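Beta 1-3 glucanase (Clostridium beijerinckii NCIMB 8052, PDB 5H4E) probably hydrolyses beta-1,3-glucan chains as a glycoside hydrolase of family GH64. Local coordinates at residues 146-152 against 359-364; 174-179 against 340-345. All blocks are in the same frame, centred on the assembly; numbering follows the deposited sequence.

Interaction 1. Residues 146-152 against 359-364; sequences DGLWINT and STLHVA
The imidazole of His362 lies flat over one face of the Trp149 indole, an offset stack with the His362 ring and the six-membered ring of Trp149 4.0 Å between centroids and their planes 21° apart. ND1 sits above the middle of the indole, while His362 CB makes a CH-pi contact over the five-membered ring. With CG anti to the backbone N (chi1 164°), the imidazole runs alongside the indole, both pointing the same way. Its rotation is further fixed by a bond from His362 ND1 to Leu148 O (3.1 Å), which approaches from above the carbonyl plane; Val363 N reaches the same oxygen within that plane, so two N-H groups grip one carbonyl. Thr360 CG2 touches the indole edge at Trp149 CD1 (3.6 Å).

The two strands run antiparallel. Leu148 with Val363 and Ile150 with Leu361 are hydrogen-bonded pairs, and Trp149 with His362 is the non-hydrogen-bonded pair between them. On the other face from the stack, Ile150 CG2 packs on Leu361 CB at 4.0 Å. Beyond the strand pairs, Thr152 O is held from opposite faces of its plane by Ser359 OG (2.7 Å) and Asn151 ND2 (3.0 Å). Asn151 ND2 is also bonded to Glu140, and a water joins Thr152 N to Ser359 O.

Strand 361-363 thus extends an antiparallel sheet through 147-151, whose other edge bonds to strand 136-144 at Ala142 and Glu140; Leu361 packs against Ile164 and Leu166 of strand 162-168.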
ATOM      1  N   ASP A 146       3.548   3.298 -20.147  1.00 32.22           N
ATOM      2  CA  ASP A 146       4.921   3.451 -19.683  1.00 31.68           C
ATOM      3  C   ASP A 146       5.481   2.215 -18.978  1.00 31.29           C
ATOM      4  O   ASP A 146       6.571   2.267 -18.409  1.00 34.42           O
ATOM      5  CB  ASP A 146       5.007   4.661 -18.757  1.00 32.68           C
ATOM      6  CG  ASP A 146       4.575   5.940 -19.445  1.00 38.53           C
ATOM      7  OD1 ASP A 146       4.852   6.076 -20.659  1.00 35.68           O
ATOM      8  OD2 ASP A 146       3.960   6.803 -18.780  1.00 40.65           O
ATOM      9  N   GLY A 147       4.752   1.104 -19.031  1.00 27.59           N
ATOM     10  CA  GLY A 147       5.227  -0.138 -18.444  1.00 24.00           C
ATOM     11  C   GLY A 147       4.341  -0.609 -17.303  1.00 21.70           C
ATOM     12  O   GLY A 147       3.251  -0.083 -17.087  1.00 21.59           O
ATOM     13  N   LEU A 148       4.826  -1.593 -16.559  1.00 20.93           N
ATOM     14  CA  LEU A 148       4.053  -2.200 -15.482  1.00 18.46           C
ATOM     15  C   LEU A 148       4.714  -1.910 -14.140  1.00 22.57           C
ATOM     16  O   LEU A 148       5.932  -2.003 -14.017  1.00 17.62           O
ATOM     17  CB  LEU A 148       3.926  -3.708 -15.710  1.00 18.93           C
ATOM     18  CG  LEU A 148       3.111  -4.581 -14.752  1.00 21.01           C
ATOM     19  CD1 LEU A 148       2.627  -5.795 -15.524  1.00 23.60           C
ATOM     20  CD2 LEU A 148       3.955  -5.016 -13.582  1.00 22.44           C
ATOM     21  N   TRP A 149       3.898  -1.557 -13.147  1.00 17.72           N
ATOM     22  CA  TRP A 149       4.343  -1.411 -11.761  1.00 21.25           C
ATOM     23  C   TRP A 149       3.589  -2.436 -10.950  1.00 19.32           C
ATOM     24  O   TRP A 149       2.392  -2.578 -11.130  1.00 19.03           O
ATOM     25  CB  TRP A 149       4.035  -0.019 -11.195  1.00 22.95           C
ATOM     26  CG  TRP A 149       4.880   1.099 -11.706  1.00 28.41           C
ATOM     27  CD1 TRP A 149       5.872   1.765 -11.024  1.00 27.69           C
ATOM     28  CD2 TRP A 149       4.801   1.712 -12.996  1.00 27.13           C
ATOM     29  NE1 TRP A 149       6.414   2.743 -11.818  1.00 28.30           N
ATOM     30  CE2 TRP A 149       5.779   2.732 -13.034  1.00 28.68           C
ATOM     31  CE3 TRP A 149       4.007   1.495 -14.126  1.00 25.92           C
ATOM     32  CZ2 TRP A 149       5.977   3.535 -14.158  1.00 33.24           C
ATOM     33  CZ3 TRP A 149       4.212   2.292 -15.248  1.00 29.68           C
ATOM     34  CH2 TRP A 149       5.188   3.302 -15.251  1.00 28.71           C
ATOM     35  N   ILE A 150       4.265  -3.153 -10.066  1.00 18.73           N
ATOM     36  CA  ILE A 150       3.553  -4.086  -9.209  1.00 15.18           C
ATOM     37  C   ILE A 150       4.253  -4.103  -7.858  1.00 16.72           C
ATOM     38  O   ILE A 150       5.477  -3.952  -7.790  1.00 17.49           O
ATOM     39  CB  ILE A 150       3.469  -5.502  -9.853  1.00 18.90           C
ATOM     40  CG1 ILE A 150       2.701  -6.467  -8.948  1.00 16.46           C
ATOM     41  CG2 ILE A 150       4.872  -6.045 -10.204  1.00 16.45           C
ATOM     42  CD1 ILE A 150       2.256  -7.737  -9.652  1.00 15.22           C
ATOM     43  N   ASN A 151       3.488  -4.205  -6.771  1.00 13.55           N
ATOM     44  CA  ASN A 151       4.114  -4.188  -5.447  1.00 18.73           C
ATOM     45  C   ASN A 151       3.295  -4.909  -4.381  1.00 16.52           C
ATOM     46  O   ASN A 151       2.060  -4.963  -4.458  1.00 16.20           O
ATOM     47  CB  ASN A 151       4.380  -2.736  -4.982  1.00 16.13           C
ATOM     48  CG  ASN A 151       3.109  -1.896  -4.910  1.00 19.91           C
ATOM     49  OD1 ASN A 151       2.690  -1.310  -5.904  1.00 22.07           O
ATOM     50  ND2 ASN A 151       2.489  -1.835  -3.727  1.00 14.42           N
ATOM     51  N   THR A 152       4.004  -5.477  -3.406  1.00 13.12           N
ATOM     52  CA  THR A 152       3.395  -5.834  -2.127  1.00 15.14           C
ATOM     53  C   THR A 152       3.165  -4.551  -1.343  1.00 15.68           C
ATOM     54  O   THR A 152       3.772  -3.512  -1.640  1.00 15.21           O
ATOM     55  CB  THR A 152       4.282  -6.762  -1.291  1.00 15.89           C
ATOM     56  OG1 THR A 152       5.465  -6.060  -0.870  1.00 14.17           O
ATOM     57  CG2 THR A 152       4.682  -8.003  -2.070  1.00 15.58           C
ATOM     58  N   SER A 359       8.626  -1.462  -2.135  1.00 15.80           N
ATOM     59  CA  SER A 359       8.658  -2.772  -2.766  1.00 16.49           C
ATOM     60  C   SER A 359       8.236  -2.707  -4.232  1.00 19.88           C
ATOM     61  O   SER A 359       7.931  -3.737  -4.842  1.00 18.90           O
ATOM     62  CB  SER A 359       7.728  -3.715  -2.001  1.00 15.73           C
ATOM     63  OG  SER A 359       6.438  -3.122  -1.923  1.00 16.77           O
ATOM     64  N   THR A 360       8.193  -1.504  -4.801  1.00 19.79           N
ATOM     65  CA  THR A 360       7.713  -1.370  -6.174  1.00 17.70           C
ATOM     66  C   THR A 360       8.667  -2.015  -7.163  1.00 16.99           C
ATOM     67  O   THR A 360       9.849  -1.690  -7.192  1.00 17.46           O
ATOM     68  CB  THR A 360       7.510   0.102  -6.593  1.00 21.21           C
ATOM     69  OG1 THR A 360       6.424   0.669  -5.848  1.00 19.93           O
ATOM     70  CG2 THR A 360       7.165   0.177  -8.099  1.00 22.37           C
ATOM     71  N   LEU A 361       8.131  -2.939  -7.951  1.00 14.60           N
ATOM     72  CA  LEU A 361       8.811  -3.506  -9.115  1.00 17.39           C
ATOM     73  C   LEU A 361       8.282  -2.813 -10.363  1.00 16.86           C
ATOM     74  O   LEU A 361       7.088  -2.533 -10.459  1.00 18.15           O
ATOM     75  CB  LEU A 361       8.572  -5.021  -9.210  1.00 16.25           C
ATOM     76  CG  LEU A 361       9.052  -5.867  -8.026  1.00 16.40           C
ATOM     77  CD1 LEU A 361       8.129  -7.052  -7.812  1.00 17.68           C
ATOM     78  CD2 LEU A 361      10.458  -6.348  -8.275  1.00 17.49           C
ATOM     79  N   HIS A 362       9.162  -2.542 -11.322  1.00 19.38           N
ATOM     80  CA  HIS A 362       8.757  -1.832 -12.530  1.00 18.73           C
ATOM     81  C   HIS A 362       9.618  -2.212 -13.723  1.00 18.47           C
ATOM     82  O   HIS A 362      10.842  -2.309 -13.602  1.00 18.34           O
ATOM     83  CB  HIS A 362       8.830  -0.323 -12.303  1.00 19.58           C
ATOM     84  CG  HIS A 362       8.809   0.482 -13.564  1.00 24.13           C
ATOM     85  ND1 HIS A 362       7.721   0.514 -14.413  1.00 27.34           N
ATOM     86  CD2 HIS A 362       9.739   1.300 -14.112  1.00 26.98           C
ATOM     87  CE1 HIS A 362       7.987   1.310 -15.434  1.00 28.27           C
ATOM     88  NE2 HIS A 362       9.204   1.801 -15.274  1.00 30.86           N
ATOM     89  N   VAL A 363       8.977  -2.424 -14.870  1.00 18.22           N
ATOM     90  CA  VAL A 363       9.706  -2.617 -16.123  1.00 20.52           C
ATOM     91  C   VAL A 363       8.821  -2.248 -17.315  1.00 20.83           C
ATOM     92  O   VAL A 363       7.595  -2.409 -17.286  1.00 19.03           O
ATOM     93  CB  VAL A 363      10.216  -4.072 -16.284  1.00 19.49           C
ATOM     94  CG1 VAL A 363       9.068  -5.005 -16.618  1.00 16.90           C
ATOM     95  CG2 VAL A 363      11.313  -4.145 -17.361  1.00 17.93           C
ATOM     96  N   ALA A 364       9.456  -1.739 -18.364  1.00 21.72           N
ATOM     97  CA  ALA A 364       8.732  -1.255 -19.534  1.00 19.42           C
ATOM     98  C   ALA A 364       8.021  -2.390 -20.250  1.00 18.64           C
ATOM     99  O   ALA A 364       6.930  -2.210 -20.798  1.00 21.19           O
ATOM    100  CB  ALA A 364       9.693  -0.557 -20.498  1.00 21.51           C
TER
HETATM  101  O   HOH W   1       6.651  -6.238  -4.304  1.00 17.22           O

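Interaction 2. Residues 174-179 against 340-345; sequences KTYGDT and HSYENK
Thr179 CG2 stands over the centre of the Tyr342 ring, 3.7 Å from its centroid and 5° off the normal, a nearly vertical CH-pi contact. The phenol lies beside Thr175, pointing the same way, with Gly177 N at its edge. Its hydroxyl and Asp178 O share a water.

A second CH-pi contact brings Lys345 CG over a face of the Tyr176 ring, displaced toward the rim and 4.1 Å from the centroid. The two side chains run alongside each other; Lys345 NZ continues to the carbonyl of Asp356. The carboxylate of Glu343 meets the edge of the same phenol, its plane turned 87° from the ring. There Lys174 NZ donates to the syn lone pair of Glu343 OE2 (2.8 Å), forming a salt bridge. Lys174 reaches it by bending at chi2 and chi3, crossing the extended glutamate at about a right angle. One water bonds to Tyr176 OH and Glu343 OE1, while another joins Thr175 O to Glu343 OE2.

The backbones meet in a single bridge between Asp178 and Ser341. Tyr342 N donates to Gly177 O (3.1 Å), and Thr179 N reaches His340 O (3.2 Å) from above the carbonyl plane. Ser341 CB also abuts Gly177 O at 3.1 Å. A water accepts from Gly177 N and lies within bonding distance of Tyr342 O and Lys345 O.

Asp178 OD2 forms a salt bridge with Arg154. The 340-345 loop follows helix 332-339, to which Ser341 OG is bonded at Trp337 and His338. Strand 173-177, at the edge of a mixed five-stranded sheet, pairs with 162-168 on its other side.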
ATOM      1  N   LYS A 174      13.574  -9.231 -10.818  1.00 17.50           N
ATOM      2  CA  LYS A 174      13.714  -8.780  -9.437  1.00 17.93           C
ATOM      3  C   LYS A 174      12.610  -9.336  -8.544  1.00 16.55           C
ATOM      4  O   LYS A 174      11.503  -9.590  -9.003  1.00 16.39           O
ATOM      5  CB  LYS A 174      13.704  -7.249  -9.362  1.00 19.26           C
ATOM      6  CG  LYS A 174      14.869  -6.575 -10.078  1.00 21.62           C
ATOM      7  CD  LYS A 174      16.207  -6.986  -9.479  1.00 28.23           C
ATOM      8  CE  LYS A 174      16.376  -6.481  -8.056  1.00 32.09           C
ATOM      9  NZ  LYS A 174      17.729  -6.817  -7.501  1.00 32.96           N
ATOM     10  N   THR A 175      12.929  -9.501  -7.265  1.00 15.18           N
ATOM     11  CA  THR A 175      11.989 -10.026  -6.274  1.00 16.87           C
ATOM     12  C   THR A 175      11.976  -9.134  -5.037  1.00 17.21           C
ATOM     13  O   THR A 175      12.996  -8.989  -4.359  1.00 17.82           O
ATOM     14  CB  THR A 175      12.347 -11.475  -5.860  1.00 19.43           C
ATOM     15  OG1 THR A 175      12.314 -12.316  -7.018  1.00 18.44           O
ATOM     16  CG2 THR A 175      11.355 -12.021  -4.820  1.00 17.95           C
ATOM     17  N   TYR A 176      10.824  -8.528  -4.755  1.00 18.32           N
ATOM     18  CA  TYR A 176      10.664  -7.685  -3.571  1.00 16.73           C
ATOM     19  C   TYR A 176       9.502  -8.182  -2.719  1.00 17.90           C
ATOM     20  O   TYR A 176       8.444  -8.537  -3.246  1.00 17.51           O
ATOM     21  CB  TYR A 176      10.411  -6.226  -3.946  1.00 17.34           C
ATOM     22  CG  TYR A 176      11.534  -5.534  -4.682  1.00 19.85           C
ATOM     23  CD1 TYR A 176      12.853  -5.954  -4.542  1.00 20.31           C
ATOM     24  CD2 TYR A 176      11.275  -4.440  -5.495  1.00 18.80           C
ATOM     25  CE1 TYR A 176      13.885  -5.308  -5.210  1.00 22.73           C
ATOM     26  CE2 TYR A 176      12.302  -3.782  -6.169  1.00 20.48           C
ATOM     27  CZ  TYR A 176      13.605  -4.230  -6.021  1.00 25.73           C
ATOM     28  OH  TYR A 176      14.639  -3.597  -6.681  1.00 26.98           O
ATOM     29  N   GLY A 177       9.706  -8.197  -1.405  1.00 17.80           N
ATOM     30  CA  GLY A 177       8.647  -8.530  -0.468  1.00 15.47           C
ATOM     31  C   GLY A 177       9.199  -8.992   0.865  1.00 18.87           C
ATOM     32  O   GLY A 177      10.376  -8.746   1.173  1.00 17.08           O
ATOM     33  N   ASP A 178       8.347  -9.628   1.669  1.00 15.89           N
ATOM     34  CA  ASP A 178       8.722 -10.060   3.018  1.00 17.94           C
ATOM     35  C   ASP A 178       9.732 -11.186   3.009  1.00 17.95           C
ATOM     36  O   ASP A 178       9.729 -12.021   2.104  1.00 21.82           O
ATOM     37  CB  ASP A 178       7.496 -10.546   3.797  1.00 15.49           C
ATOM     38  CG  ASP A 178       6.358  -9.558   3.767  1.00 18.13           C
ATOM     39  OD1 ASP A 178       6.629  -8.346   3.878  1.00 15.88           O
ATOM     40  OD2 ASP A 178       5.205  -9.991   3.603  1.00 17.24           O
ATOM     41  N   THR A 179      10.547 -11.248   4.054  1.00 15.70           N
ATOM     42  CA  THR A 179      11.364 -12.432   4.309  1.00 19.42           C
ATOM     43  C   THR A 179      10.987 -13.008   5.660  1.00 22.42           C
ATOM     44  O   THR A 179      10.764 -12.258   6.609  1.00 21.39           O
ATOM     45  CB  THR A 179      12.868 -12.124   4.315  1.00 22.17           C
ATOM     46  OG1 THR A 179      13.160 -11.235   5.405  1.00 23.45           O
ATOM     47  CG2 THR A 179      13.271 -11.479   3.015  1.00 21.62           C
ATOM     48  N   HIS A 340      12.862  -6.466   7.430  1.00 15.77           N
ATOM     49  CA  HIS A 340      12.512  -7.853   7.108  1.00 18.08           C
ATOM     50  C   HIS A 340      11.955  -7.990   5.694  1.00 18.65           C
ATOM     51  O   HIS A 340      10.832  -8.427   5.487  1.00 19.47           O
ATOM     52  CB  HIS A 340      11.520  -8.391   8.145  1.00 20.74           C
ATOM     53  CG  HIS A 340      12.095  -8.427   9.523  1.00 19.25           C
ATOM     54  ND1 HIS A 340      12.154  -7.311  10.331  1.00 21.97           N
ATOM     55  CD2 HIS A 340      12.727  -9.416  10.199  1.00 21.53           C
ATOM     56  CE1 HIS A 340      12.762  -7.623  11.463  1.00 22.19           C
ATOM     57  NE2 HIS A 340      13.118  -8.894  11.407  1.00 23.04           N
ATOM     58  N   SER A 341      12.768  -7.615   4.716  1.00 19.27           N
ATOM     59  CA  SER A 341      12.369  -7.688   3.319  1.00 15.73           C
ATOM     60  C   SER A 341      13.613  -7.797   2.451  1.00 20.27           C
ATOM     61  O   SER A 341      14.705  -7.459   2.893  1.00 19.92           O
ATOM     62  CB  SER A 341      11.550  -6.459   2.922  1.00 17.66           C
ATOM     63  OG  SER A 341      12.319  -5.277   3.090  1.00 23.49           O
ATOM     64  N   TYR A 342      13.445  -8.253   1.217  1.00 17.26           N
ATOM     65  CA  TYR A 342      14.568  -8.325   0.289  1.00 20.47           C
ATOM     66  C   TYR A 342      15.108  -6.928  -0.010  1.00 19.82           C
ATOM     67  O   TYR A 342      14.345  -6.034  -0.401  1.00 17.58           O
ATOM     68  CB  TYR A 342      14.152  -9.020  -1.009  1.00 16.25           C
ATOM     69  CG  TYR A 342      13.779 -10.473  -0.818  1.00 21.48           C
ATOM     70  CD1 TYR A 342      14.750 -11.435  -0.560  1.00 26.02           C
ATOM     71  CD2 TYR A 342      12.450 -10.885  -0.909  1.00 21.31           C
ATOM     72  CE1 TYR A 342      14.406 -12.770  -0.381  1.00 27.23           C
ATOM     73  CE2 TYR A 342      12.098 -12.222  -0.740  1.00 24.00           C
ATOM     74  CZ  TYR A 342      13.077 -13.157  -0.474  1.00 29.24           C
ATOM     75  OH  TYR A 342      12.713 -14.478  -0.301  1.00 35.65           O
ATOM     76  N   GLU A 343      16.417  -6.754   0.190  1.00 20.48           N
ATOM     77  CA  GLU A 343      17.098  -5.482  -0.070  1.00 19.75           C
ATOM     78  C   GLU A 343      16.483  -4.317   0.689  1.00 20.93           C
ATOM     79  O   GLU A 343      16.594  -3.160   0.262  1.00 20.19           O
ATOM     80  CB  GLU A 343      17.092  -5.166  -1.566  1.00 22.18           C
ATOM     81  CG  GLU A 343      17.759  -6.226  -2.403  1.00 24.59           C
ATOM     82  CD  GLU A 343      17.781  -5.863  -3.873  1.00 26.27           C
ATOM     83  OE1 GLU A 343      18.048  -4.694  -4.194  1.00 31.83           O
ATOM     84  OE2 GLU A 343      17.535  -6.754  -4.709  1.00 31.26           O
ATOM     85  N   ASN A 344      15.853  -4.629   1.818  1.00 19.42           N
ATOM     86  CA  ASN A 344      15.167  -3.635   2.639  1.00 20.92           C
ATOM     87  C   ASN A 344      14.137  -2.786   1.890  1.00 21.55           C
ATOM     88  O   ASN A 344      13.873  -1.646   2.282  1.00 22.29           O
ATOM     89  CB  ASN A 344      16.190  -2.723   3.318  1.00 21.99           C
ATOM     90  CG  ASN A 344      16.794  -3.360   4.555  1.00 23.22           C
ATOM     91  OD1 ASN A 344      17.041  -4.569   4.592  1.00 23.58           O
ATOM     92  ND2 ASN A 344      17.004  -2.555   5.590  1.00 27.04           N
ATOM     93  N   LYS A 345      13.545  -3.361   0.842  1.00 20.53           N
ATOM     94  CA  LYS A 345      12.528  -2.684   0.040  1.00 19.48           C
ATOM     95  C   LYS A 345      11.137  -3.020   0.556  1.00 17.43           C
ATOM     96  O   LYS A 345      10.739  -4.181   0.568  1.00 20.45           O
ATOM     97  CB  LYS A 345      12.623  -3.085  -1.429  1.00 22.05           C
ATOM     98  CG  LYS A 345      13.969  -2.864  -2.073  1.00 24.94           C
ATOM     99  CD  LYS A 345      14.128  -1.448  -2.541  1.00 26.87           C
ATOM    100  CE  LYS A 345      15.337  -1.349  -3.468  1.00 31.10           C
ATOM    101  NZ  LYS A 345      15.707   0.057  -3.722  1.00 30.18           N
TER
HETATM  102  O   HOH W   2      17.069  -3.926  -6.357  1.00 33.51           O
HETATM  103  O   HOH W   3      15.807  -8.751  -4.218  1.00 27.68           O
HETATM  104  O   HOH W   4      11.707  -6.429  -0.815  1.00 18.55           O
HETATM  105  O   HOH W   5       8.412  -6.664   4.614  1.00 26.00           O
HETATM  106  O   HOH W   6      10.721 -14.803   1.751  1.00 31.77           O

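In the fold
From the N terminus, the first segment reached is 146-152, whose partner 359-364 returns 207 residues later and closes the wide loop of interaction 1. Nested within it, interaction 2 closes a shorter loop of 160 residues between 174-179 and 340-345. All the helices of the chain lie inside both loops. Interaction 1 adds a late strand to the branched antiparallel sheet, whereas interaction 2 fastens the loop after helix 332-339 to an edge strand of the mixed sheet. The contacts, their centres about 14 Å apart, touch where Leu361 CD2 packs on Tyr176 CD2 (3.5 Å) and Lys174 O, bringing the two sheets together within one GH64 domain.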